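PDB 6CNG: DegV domain-containing protein spr0652, which binds linoleic acid and probably other long-chain fatty acids, and probably serves the bacterial fatty acid kinase as its acyl-carrying partner. Local coordinates for residues 177-182 with 236-241; 189-194 with 286-291; 210-215 with 220-225. All blocks are in the same frame, centred on the assembly; numbering follows the deposited sequence.

Overall arrangement
Contacts 1 and 3 share the mixed sheet that contains strands 176-182, 207-213 and 219-226. Their centres are about 8 Å apart, and strands 176-182 and 207-213 are neighbours in it. Contact 2 lies about 19 Å from contact 1 and about 15 Å from contact 3, centre to centre, where the ends of helices 186-190 and 283-289 meet. Along the chain the segments come as 177-182, 189-194, 210-215, 220-225, 236-241 and 286-291. Contacts 1 and 2 therefore interleave, while both segments of contact 3 fall between the halves of each. All three contacts include residues of the linoleic acid pocket. Contact 2 meets the lipid from near its carboxylate to its middle, and strand 177-182 meets its tail.

Contact 1: residues 177-182 with 236-241; sequences KLLFVL and YDELVK. With EIC (linoleic acid), chain C.
L179 points its isobutyl fork from strand 177-182 at the helix segment 236-241 and crosses the side chain of E238 at about a right angle. Both methyls rest against the same carbon: CD1 of L179 is 3.6 Å from CB of E238, and CD2 is 3.7 Å from it. CD1 also meets L239, lying 4.0 Å from its CG. No hydrogen bond links the two segments, so this is apolar packing of one strand residue on one turn of helix.

E238 offers the strand its aliphatic base. Its chain bends at chi2 (-60°), which carries the carboxylate away from L179. There OE2 lies against NE2 of Q223, too close for a hydrogen bond to be certain. OE2 also makes a salt bridge with NZ of K241 at 3.4 Å, whose hydrogen bond is weak. The CB of this buried acid serves as the packing surface.

The alternate residues of the strand turn to the linoleic acid. The F180 ring presents a face to the chain, with C14 of the lipid 3.6 Å above its plane and offset toward the rim. CD1 of L182 reaches C13 at 3.9 Å, and L178 touches the tail through CD2.

The strand is therefore a wall between lipid and helix. It pairs with strand 294-300 on one edge and 207-213 on the other. Helix 228-242 packs on the sheet, where L222 touches both L179 and E238, and L239 reaches Y298 of strand 294-300 and I267 of helix 257-270.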
loop_
_atom_site.group_PDB
_atom_site.type_symbol
_atom_site.label_atom_id
_atom_site.label_comp_id
_atom_site.label_asym_id
_atom_site.label_seq_id
_atom_site.Cartn_x
_atom_site.Cartn_y
_atom_site.Cartn_z
ATOM N N LYS A 177 1.838 -9.865 4.848
ATOM C CA LYS A 177 3.188 -9.530 4.425
ATOM C C LYS A 177 3.144 -8.816 3.071
ATOM O O LYS A 177 2.103 -8.749 2.417
ATOM C CB LYS A 177 4.057 -10.801 4.380
ATOM C CG LYS A 177 4.126 -11.621 5.735
ATOM C CD LYS A 177 5.010 -11.014 6.818
ATOM C CE LYS A 177 4.900 -11.732 8.207
ATOM N NZ LYS A 177 5.606 -11.019 9.333
ATOM N N LEU A 178 4.304 -8.292 2.647
ATOM C CA LEU A 178 4.454 -7.663 1.338
ATOM C C LEU A 178 5.705 -8.172 0.634
ATOM O O LEU A 178 6.781 -8.214 1.217
ATOM C CB LEU A 178 4.538 -6.128 1.455
ATOM C CG LEU A 178 4.606 -5.378 0.109
ATOM C CD1 LEU A 178 3.270 -5.286 -0.550
ATOM C CD2 LEU A 178 5.156 -4.001 0.263
ATOM N N LEU A 179 5.567 -8.531 -0.626
ATOM C CA LEU A 179 6.698 -8.733 -1.510
ATOM C C LEU A 179 6.552 -7.747 -2.656
ATOM O O LEU A 179 5.443 -7.493 -3.119
ATOM C CB LEU A 179 6.697 -10.135 -2.093
ATOM C CG LEU A 179 7.463 -11.267 -1.417
ATOM C CD1 LEU A 179 7.021 -12.614 -1.950
ATOM C CD2 LEU A 179 8.946 -11.130 -1.659
ATOM N N PHE A 180 7.660 -7.179 -3.098
ATOM C CA PHE A 180 7.640 -6.296 -4.257
ATOM C C PHE A 180 8.672 -6.748 -5.269
ATOM O O PHE A 180 9.661 -7.400 -4.933
ATOM C CB PHE A 180 7.840 -4.835 -3.867
ATOM C CG PHE A 180 9.069 -4.575 -3.068
ATOM C CD1 PHE A 180 10.301 -4.499 -3.674
ATOM C CD2 PHE A 180 8.983 -4.368 -1.706
ATOM C CE1 PHE A 180 11.401 -4.247 -2.949
ATOM C CE2 PHE A 180 10.095 -4.117 -0.971
ATOM C CZ PHE A 180 11.302 -4.054 -1.574
ATOM N N VAL A 181 8.400 -6.440 -6.524
ATOM C CA VAL A 181 9.394 -6.538 -7.578
ATOM C C VAL A 181 9.447 -5.223 -8.322
ATOM O O VAL A 181 8.450 -4.794 -8.913
ATOM C CB VAL A 181 9.101 -7.652 -8.580
ATOM C CG1 VAL A 181 10.212 -7.697 -9.588
ATOM C CG2 VAL A 181 8.927 -8.941 -7.830
ATOM N N LEU A 182 10.612 -4.626 -8.338
ATOM C CA LEU A 182 10.796 -3.340 -8.963
ATOM C C LEU A 182 11.860 -3.448 -10.042
ATOM O O LEU A 182 12.982 -3.866 -9.786
ATOM C CB LEU A 182 11.193 -2.313 -7.908
ATOM C CG LEU A 182 10.384 -2.320 -6.630
ATOM C CD1 LEU A 182 10.886 -1.249 -5.690
ATOM C CD2 LEU A 182 8.932 -2.099 -6.916
ATOM N N TYR A 236 7.399 -16.166 -6.749
ATOM C CA TYR A 236 6.723 -17.383 -6.325
ATOM C C TYR A 236 7.510 -18.084 -5.234
ATOM O O TYR A 236 6.944 -18.486 -4.222
ATOM C CB TYR A 236 6.589 -18.288 -7.543
ATOM C CG TYR A 236 6.102 -19.689 -7.304
ATOM C CD1 TYR A 236 4.763 -19.988 -7.397
ATOM C CD2 TYR A 236 6.980 -20.720 -7.040
ATOM C CE1 TYR A 236 4.305 -21.278 -7.198
ATOM C CE2 TYR A 236 6.531 -22.007 -6.849
ATOM C CZ TYR A 236 5.183 -22.272 -6.927
ATOM O OH TYR A 236 4.677 -23.530 -6.761
ATOM N N ASP A 237 8.816 -18.253 -5.431
ATOM C CA ASP A 237 9.640 -18.902 -4.422
ATOM C C ASP A 237 9.584 -18.142 -3.111
ATOM O O ASP A 237 9.451 -18.735 -2.044
ATOM C CB ASP A 237 11.083 -18.970 -4.901
ATOM C CG ASP A 237 11.279 -19.925 -6.055
ATOM O OD1 ASP A 237 10.477 -20.844 -6.232
ATOM O OD2 ASP A 237 12.273 -19.778 -6.785
ATOM N N GLU A 238 9.683 -16.833 -3.162
ATOM C CA GLU A 238 9.675 -16.079 -1.916
ATOM C C GLU A 238 8.332 -16.186 -1.229
ATOM O O GLU A 238 8.258 -16.176 -0.006
ATOM C CB GLU A 238 10.029 -14.600 -2.139
ATOM C CG GLU A 238 11.458 -14.311 -2.675
ATOM C CD GLU A 238 12.615 -14.799 -1.788
ATOM O OE1 GLU A 238 12.478 -14.864 -0.545
ATOM O OE2 GLU A 238 13.661 -15.122 -2.366
ATOM N N LEU A 239 7.261 -16.285 -1.998
ATOM C CA LEU A 239 5.961 -16.478 -1.383
ATOM C C LEU A 239 5.916 -17.802 -0.634
ATOM O O LEU A 239 5.453 -17.881 0.505
ATOM C CB LEU A 239 4.907 -16.484 -2.473
ATOM C CG LEU A 239 4.139 -15.224 -2.802
ATOM C CD1 LEU A 239 3.314 -15.546 -4.003
ATOM C CD2 LEU A 239 3.270 -14.795 -1.661
ATOM N N VAL A 240 6.355 -18.865 -1.283
ATOM C CA VAL A 240 6.405 -20.158 -0.618
ATOM C C VAL A 240 7.263 -20.085 0.645
ATOM O O VAL A 240 6.843 -20.533 1.721
ATOM C CB VAL A 240 6.892 -21.230 -1.611
ATOM C CG1 VAL A 240 6.993 -22.618 -0.940
ATOM C CG2 VAL A 240 5.981 -21.252 -2.813
ATOM N N LYS A 241 8.480 -19.532 0.530
ATOM C CA LYS A 241 9.411 -19.501 1.651
ATOM C C LYS A 241 8.812 -18.752 2.827
ATOM O O LYS A 241 9.066 -19.094 3.985
ATOM C CB LYS A 241 10.716 -18.811 1.243
ATOM C CG LYS A 241 11.526 -19.557 0.248
ATOM C CD LYS A 241 12.488 -18.674 -0.524
ATOM C CE LYS A 241 13.597 -18.161 0.337
ATOM N NZ LYS A 241 14.758 -17.675 -0.491
HETATM C C1 EIC C . 5.822 10.867 1.385
HETATM C C2 EIC C . 5.471 9.491 0.830
HETATM C C3 EIC C . 6.655 8.558 0.712
HETATM C C4 EIC C . 6.216 7.135 0.453
HETATM C C5 EIC C . 7.386 6.176 0.436
HETATM C C6 EIC C . 6.938 4.725 0.290
HETATM C C7 EIC C . 6.494 4.358 -1.133
HETATM C C8 EIC C . 5.907 2.959 -1.177
HETATM C C9 EIC C . 5.381 2.719 -2.572
HETATM C C10 EIC C . 6.100 2.092 -3.478
HETATM C C11 EIC C . 7.508 1.582 -3.205
HETATM C C12 EIC C . 7.531 0.158 -3.744
HETATM C C13 EIC C . 7.959 -0.890 -3.073
HETATM C C14 EIC C . 8.521 -0.785 -1.671
HETATM C C15 EIC C . 7.422 -0.862 -0.614
HETATM C C16 EIC C . 8.046 -0.779 0.771
HETATM C C17 EIC C . 6.999 -0.688 1.843
HETATM C C18 EIC C . 7.672 -0.565 3.192
HETATM O O1 EIC C . 5.604 11.159 2.592
HETATM O O2 EIC C . 6.339 11.716 0.618
#

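Contact 2: residues 189-194 with 286-291; sequences VKNGRL and SFYAEE. With EIC (linoleic acid), chain C.
The Y288 ring lies between the lipid and F287, close to N191 and R193 of the other segment. C5 of linoleic acid is over one face, and CD2 of F287 is 3.5 Å above the centre of the opposite face. The R193 guanidinium has C3 of the lipid over its centre, 3.7 Å from the plane. The edge of the F287 ring meets OH of Y288.

A Schellman motif that includes N of R193 ends helix 186-190. G192, with positive phi, is its C-prime residue: N of G192 bonds to O of V189, and N of R193 to O of L188. The turn brings N191 and R193 to the phenol end of Y288.

NH2 of R193 donates a weak hydrogen bond to OH of Y288 (3.3 Å, angle at hydrogen only 121°). The guanidinium and ring planes are 76° apart. The phenol has a further hydrogen bond to OG of S83, a residue that by similarity binds fatty acid. R193 is steadied by NE, which bonds to O of L110.

N191 crosses Y288 at about a right angle, its amide plane 79° from the ring, with CG 3.3 Å from the phenol OH. Its ND2 bonds to O of N187 and of S81 and approaches CZ of F287 obliquely.

R193 brings a positive charge near the lipid carboxylate, its NH1 3.7 Å from O2, which probably helps stabilise the acid group. The hydrogen bond to the lipid comes from S111 OG. Farther along the lipid, CB of Y288 is 3.3 Å from C10, an atom of the first double bond.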
loop_
_atom_site.group_PDB
_atom_site.type_symbol
_atom_site.label_atom_id
_atom_site.label_comp_id
_atom_site.label_asym_id
_atom_site.label_seq_id
_atom_site.Cartn_x
_atom_site.Cartn_y
_atom_site.Cartn_z
ATOM N N VAL A 189 15.364 6.194 -4.519
ATOM C CA VAL A 189 16.687 6.703 -4.167
ATOM C C VAL A 189 16.677 8.226 -4.139
ATOM O O VAL A 189 17.101 8.848 -3.163
ATOM C CB VAL A 189 17.730 6.132 -5.137
ATOM C CG1 VAL A 189 19.064 6.731 -4.899
ATOM C CG2 VAL A 189 17.793 4.625 -5.003
ATOM N N LYS A 190 16.136 8.846 -5.184
ATOM C CA LYS A 190 16.154 10.300 -5.288
ATOM C C LYS A 190 15.465 10.971 -4.116
ATOM O O LYS A 190 15.765 12.128 -3.800
ATOM C CB LYS A 190 15.457 10.720 -6.575
ATOM C CG LYS A 190 16.280 10.436 -7.839
ATOM C CD LYS A 190 15.460 10.551 -9.161
ATOM C CE LYS A 190 16.348 10.524 -10.382
ATOM N NZ LYS A 190 15.603 10.448 -11.667
ATOM N N ASN A 191 14.515 10.283 -3.490
ATOM C CA ASN A 191 13.736 10.822 -2.392
ATOM C C ASN A 191 14.232 10.349 -1.036
ATOM O O ASN A 191 13.584 10.621 -0.030
ATOM C CB ASN A 191 12.261 10.461 -2.572
ATOM C CG ASN A 191 11.558 11.355 -3.547
ATOM O OD1 ASN A 191 10.976 12.357 -3.159
ATOM N ND2 ASN A 191 11.577 10.982 -4.814
ATOM N N GLY A 192 15.364 9.658 -0.990
ATOM C CA GLY A 192 15.962 9.249 0.267
ATOM C C GLY A 192 15.238 8.146 0.993
ATOM O O GLY A 192 15.243 8.128 2.224
ATOM N N ARG A 193 14.630 7.213 0.259
ATOM C CA ARG A 193 13.911 6.084 0.839
ATOM C C ARG A 193 14.551 4.746 0.491
ATOM O O ARG A 193 14.016 3.688 0.839
ATOM C CB ARG A 193 12.442 6.124 0.421
ATOM C CG ARG A 193 11.586 6.918 1.390
ATOM C CD ARG A 193 10.853 8.028 0.748
ATOM N NE ARG A 193 10.273 8.905 1.760
ATOM C CZ ARG A 193 9.902 10.162 1.553
ATOM N NH1 ARG A 193 9.404 10.863 2.534
ATOM N NH2 ARG A 193 10.000 10.717 0.375
ATOM N N LEU A 194 15.697 4.776 -0.148
ATOM C CA LEU A 194 16.475 3.594 -0.456
ATOM C C LEU A 194 17.904 4.089 -0.661
ATOM O O LEU A 194 18.112 5.142 -1.264
ATOM C CB LEU A 194 15.942 2.908 -1.702
ATOM C CG LEU A 194 16.597 1.598 -2.063
ATOM C CD1 LEU A 194 16.339 0.503 -1.092
ATOM C CD2 LEU A 194 16.089 1.201 -3.377
ATOM N N SER A 286 2.458 4.185 -7.878
ATOM C CA SER A 286 3.033 4.185 -9.224
ATOM C C SER A 286 4.331 4.967 -9.247
ATOM O O SER A 286 5.298 4.564 -9.882
ATOM C CB SER A 286 2.051 4.780 -10.236
ATOM O OG SER A 286 0.801 4.132 -10.161
ATOM N N PHE A 287 4.366 6.082 -8.539
ATOM C CA PHE A 287 5.527 6.936 -8.559
ATOM C C PHE A 287 6.732 6.228 -8.000
ATOM O O PHE A 287 7.840 6.366 -8.523
ATOM C CB PHE A 287 5.205 8.156 -7.710
ATOM C CG PHE A 287 6.348 9.071 -7.514
ATOM C CD1 PHE A 287 6.916 9.723 -8.569
ATOM C CD2 PHE A 287 6.835 9.301 -6.264
ATOM C CE1 PHE A 287 7.962 10.574 -8.370
ATOM C CE2 PHE A 287 7.884 10.147 -6.075
ATOM C CZ PHE A 287 8.435 10.786 -7.112
ATOM N N TYR A 288 6.543 5.480 -6.938
ATOM C CA TYR A 288 7.677 4.863 -6.278
ATOM C C TYR A 288 7.977 3.471 -6.767
ATOM O O TYR A 288 9.143 3.075 -6.803
ATOM C CB TYR A 288 7.419 4.837 -4.795
ATOM C CG TYR A 288 7.778 6.114 -4.196
ATOM C CD1 TYR A 288 9.080 6.571 -4.264
ATOM C CD2 TYR A 288 6.846 6.873 -3.573
ATOM C CE1 TYR A 288 9.436 7.735 -3.707
ATOM C CE2 TYR A 288 7.195 8.059 -2.997
ATOM C CZ TYR A 288 8.498 8.494 -3.069
ATOM O OH TYR A 288 8.879 9.692 -2.499
ATOM N N ALA A 289 6.971 2.709 -7.124
ATOM C CA ALA A 289 7.251 1.389 -7.674
ATOM C C ALA A 289 7.698 1.465 -9.120
ATOM O O ALA A 289 8.432 0.585 -9.586
ATOM C CB ALA A 289 6.015 0.501 -7.561
ATOM N N GLU A 290 7.241 2.500 -9.830
ATOM C CA GLU A 290 7.640 2.815 -11.191
ATOM C C GLU A 290 7.173 1.779 -12.193
ATOM O O GLU A 290 6.482 0.819 -11.849
ATOM C CB GLU A 290 9.153 3.019 -11.269
ATOM C CG GLU A 290 9.645 4.173 -10.383
ATOM C CD GLU A 290 10.945 4.794 -10.872
ATOM O OE1 GLU A 290 11.035 5.180 -12.057
ATOM O OE2 GLU A 290 11.883 4.895 -10.071
ATOM N N GLU A 291 7.527 1.988 -13.443
ATOM C CA GLU A 291 6.957 1.181 -14.504
ATOM C C GLU A 291 7.448 -0.247 -14.403
ATOM O O GLU A 291 8.635 -0.503 -14.200
ATOM C CB GLU A 291 7.303 1.797 -15.843
ATOM C CG GLU A 291 6.703 3.180 -16.022
ATOM C CD GLU A 291 5.212 3.149 -16.117
ATOM O OE1 GLU A 291 4.591 4.192 -15.853
ATOM O OE2 GLU A 291 4.654 2.088 -16.448
HETATM C C1 EIC C . 5.822 10.867 1.385
HETATM C C2 EIC C . 5.471 9.491 0.830
HETATM C C3 EIC C . 6.655 8.558 0.712
HETATM C C4 EIC C . 6.216 7.135 0.453
HETATM C C5 EIC C . 7.386 6.176 0.436
HETATM C C6 EIC C . 6.938 4.725 0.290
HETATM C C7 EIC C . 6.494 4.358 -1.133
HETATM C C8 EIC C . 5.907 2.959 -1.177
HETATM C C9 EIC C . 5.381 2.719 -2.572
HETATM C C10 EIC C . 6.100 2.092 -3.478
HETATM C C11 EIC C . 7.508 1.582 -3.205
HETATM C C12 EIC C . 7.531 0.158 -3.744
HETATM C C13 EIC C . 7.959 -0.890 -3.073
HETATM C C14 EIC C . 8.521 -0.785 -1.671
HETATM C C15 EIC C . 7.422 -0.862 -0.614
HETATM C C16 EIC C . 8.046 -0.779 0.771
HETATM C C17 EIC C . 6.999 -0.688 1.843
HETATM C C18 EIC C . 7.672 -0.565 3.192
HETATM O O1 EIC C . 5.604 11.159 2.592
HETATM O O2 EIC C . 6.339 11.716 0.618
#

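Contact 3: residues 210-215 with 220-225; sequences VGKASE and ELLQKA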
loop_
_atom_site.group_PDB
_atom_site.type_symbol
_atom_site.label_atom_id
_atom_site.label_comp_id
_atom_site.label_asym_id
_atom_site.label_seq_id
_atom_site.Cartn_x
_atom_site.Cartn_y
_atom_site.Cartn_z
ATOM N N VAL A 210 13.822 -7.722 -5.948
ATOM C CA VAL A 210 12.831 -8.527 -5.263
ATOM C C VAL A 210 13.027 -8.277 -3.780
ATOM O O VAL A 210 14.114 -8.491 -3.244
ATOM C CB VAL A 210 13.012 -10.006 -5.606
ATOM C CG1 VAL A 210 12.044 -10.830 -4.863
ATOM C CG2 VAL A 210 12.851 -10.217 -7.083
ATOM N N GLY A 211 11.998 -7.789 -3.119
ATOM C CA GLY A 211 12.179 -7.374 -1.752
ATOM C C GLY A 211 10.911 -7.559 -0.965
ATOM O O GLY A 211 9.868 -7.944 -1.491
ATOM N N LYS A 212 11.020 -7.279 0.325
ATOM C CA LYS A 212 9.885 -7.323 1.212
ATOM C C LYS A 212 9.834 -6.057 2.039
ATOM O O LYS A 212 10.819 -5.345 2.166
ATOM C CB LYS A 212 9.959 -8.514 2.162
ATOM C CG LYS A 212 11.102 -8.501 3.129
ATOM C CD LYS A 212 11.103 -9.771 3.985
ATOM C CE LYS A 212 12.090 -9.741 5.150
ATOM N NZ LYS A 212 12.192 -11.077 5.890
ATOM N N ALA A 213 8.665 -5.784 2.602
ATOM C CA ALA A 213 8.581 -4.820 3.690
ATOM C C ALA A 213 9.225 -5.430 4.931
ATOM O O ALA A 213 8.869 -6.539 5.342
ATOM C CB ALA A 213 7.125 -4.448 3.961
ATOM N N SER A 214 10.195 -4.725 5.493
ATOM C CA SER A 214 10.952 -5.175 6.653
ATOM C C SER A 214 10.139 -5.012 7.937
ATOM O O SER A 214 9.064 -4.440 7.949
ATOM C CB SER A 214 12.250 -4.379 6.774
ATOM O OG SER A 214 12.002 -3.147 7.406
ATOM N N GLU A 215 10.665 -5.565 9.031
ATOM C CA GLU A 215 9.965 -5.509 10.303
ATOM C C GLU A 215 9.843 -4.091 10.801
ATOM O O GLU A 215 9.027 -3.846 11.690
ATOM C CB GLU A 215 10.633 -6.363 11.403
ATOM C CG GLU A 215 9.974 -7.760 11.643
ATOM C CD GLU A 215 8.903 -7.815 12.778
ATOM O OE1 GLU A 215 9.128 -7.253 13.884
ATOM O OE2 GLU A 215 7.836 -8.452 12.563
ATOM N N GLU A 220 13.654 -4.006 2.049
ATOM C CA GLU A 220 14.679 -4.995 2.321
ATOM C C GLU A 220 14.833 -5.919 1.128
ATOM O O GLU A 220 13.857 -6.508 0.658
ATOM C CB GLU A 220 14.354 -5.801 3.583
ATOM C CG GLU A 220 15.332 -6.963 3.845
ATOM C CD GLU A 220 15.551 -7.308 5.331
ATOM O OE1 GLU A 220 15.277 -6.465 6.223
ATOM O OE2 GLU A 220 16.018 -8.440 5.603
ATOM N N LEU A 221 16.055 -6.064 0.670
ATOM C CA LEU A 221 16.336 -6.876 -0.488
ATOM C C LEU A 221 16.294 -8.352 -0.148
ATOM O O LEU A 221 16.714 -8.778 0.928
ATOM C CB LEU A 221 17.723 -6.527 -0.990
ATOM C CG LEU A 221 18.182 -7.265 -2.223
ATOM C CD1 LEU A 221 17.293 -7.008 -3.382
ATOM C CD2 LEU A 221 19.593 -6.826 -2.499
ATOM N N LEU A 222 15.822 -9.136 -1.111
ATOM C CA LEU A 222 15.714 -10.573 -0.971
ATOM C C LEU A 222 16.397 -11.293 -2.117
ATOM O O LEU A 222 17.083 -12.298 -1.916
ATOM C CB LEU A 222 14.258 -11.016 -0.976
ATOM C CG LEU A 222 13.378 -10.571 0.175
ATOM C CD1 LEU A 222 12.014 -11.117 -0.035
ATOM C CD2 LEU A 222 13.909 -10.989 1.504
ATOM N N GLN A 223 16.161 -10.831 -3.331
ATOM C CA GLN A 223 16.752 -11.445 -4.503
ATOM C C GLN A 223 16.916 -10.378 -5.562
ATOM O O GLN A 223 16.168 -9.402 -5.611
ATOM C CB GLN A 223 15.923 -12.596 -5.103
ATOM C CG GLN A 223 15.892 -13.867 -4.287
ATOM C CD GLN A 223 15.290 -15.027 -5.054
ATOM O OE1 GLN A 223 15.432 -15.114 -6.280
ATOM N NE2 GLN A 223 14.607 -15.923 -4.338
ATOM N N LYS A 224 17.933 -10.553 -6.371
ATOM C CA LYS A 224 18.060 -9.851 -7.634
ATOM C C LYS A 224 17.699 -10.875 -8.697
ATOM O O LYS A 224 18.189 -12.006 -8.656
ATOM C CB LYS A 224 19.493 -9.353 -7.802
ATOM C CG LYS A 224 20.050 -8.594 -6.577
ATOM C CD LYS A 224 21.574 -8.359 -6.642
ATOM C CE LYS A 224 22.235 -8.304 -5.257
ATOM N NZ LYS A 224 22.336 -6.925 -4.653
ATOM N N ALA A 225 16.784 -10.528 -9.583
ATOM C CA ALA A 225 16.386 -11.439 -10.648
ATOM C C ALA A 225 16.675 -10.779 -11.979
ATOM O O ALA A 225 16.258 -9.640 -12.205
ATOM C CB ALA A 225 14.907 -11.775 -10.567
HETATM O O HOH W 1 13.078 -7.247 8.471
#
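V210 sits opposite both L222 and Q223, and this is the tight end of the pairing. Its O accepts two backbone hydrogen bonds, from N of L222 (2.8 Å) and from N of Q223 (3.1 Å). The first donor lies in the carbonyl plane, and the second is tilted 31° from it. N of V210 returns a bond to O of Q223. Two residues facing one make a classic beta bulge, which shifts the register by one.

Beyond it, G211 and L221 form a non-hydrogen-bonded pair, with CA of G211 only 3.1 Å from O of E220. L222 lies along the G211 backbone, CD1 being 3.8 Å from C of G211. On the buried side V210 puts CG2 near CB of A225, and its own CB near CB of Q223. Helix 228-242 covers this part, A234 touching V210 and Q223.

The other end is looser. K212 and E220 pair through two backbone bonds, and their side chains run side by side. NZ of K212 stays 4.7 Å from OE2 of E220, with no salt bridge formed. With chi1 at 64° and the rest of its chain extended, the lysine is sent across L222 at about a right angle, CD against CD2. OE1 of E220 reaches CB of S214 at 3.7 Å. A water accepts from N of E215 and donates to OE1 of E220, so that it bridges the loop and the strand at the open end.

The whole is a beta hairpin of strands 207-213 and 219-226, the latter an outermost strand of the mixed sheet that also holds strand 176-182 in this DegV fold.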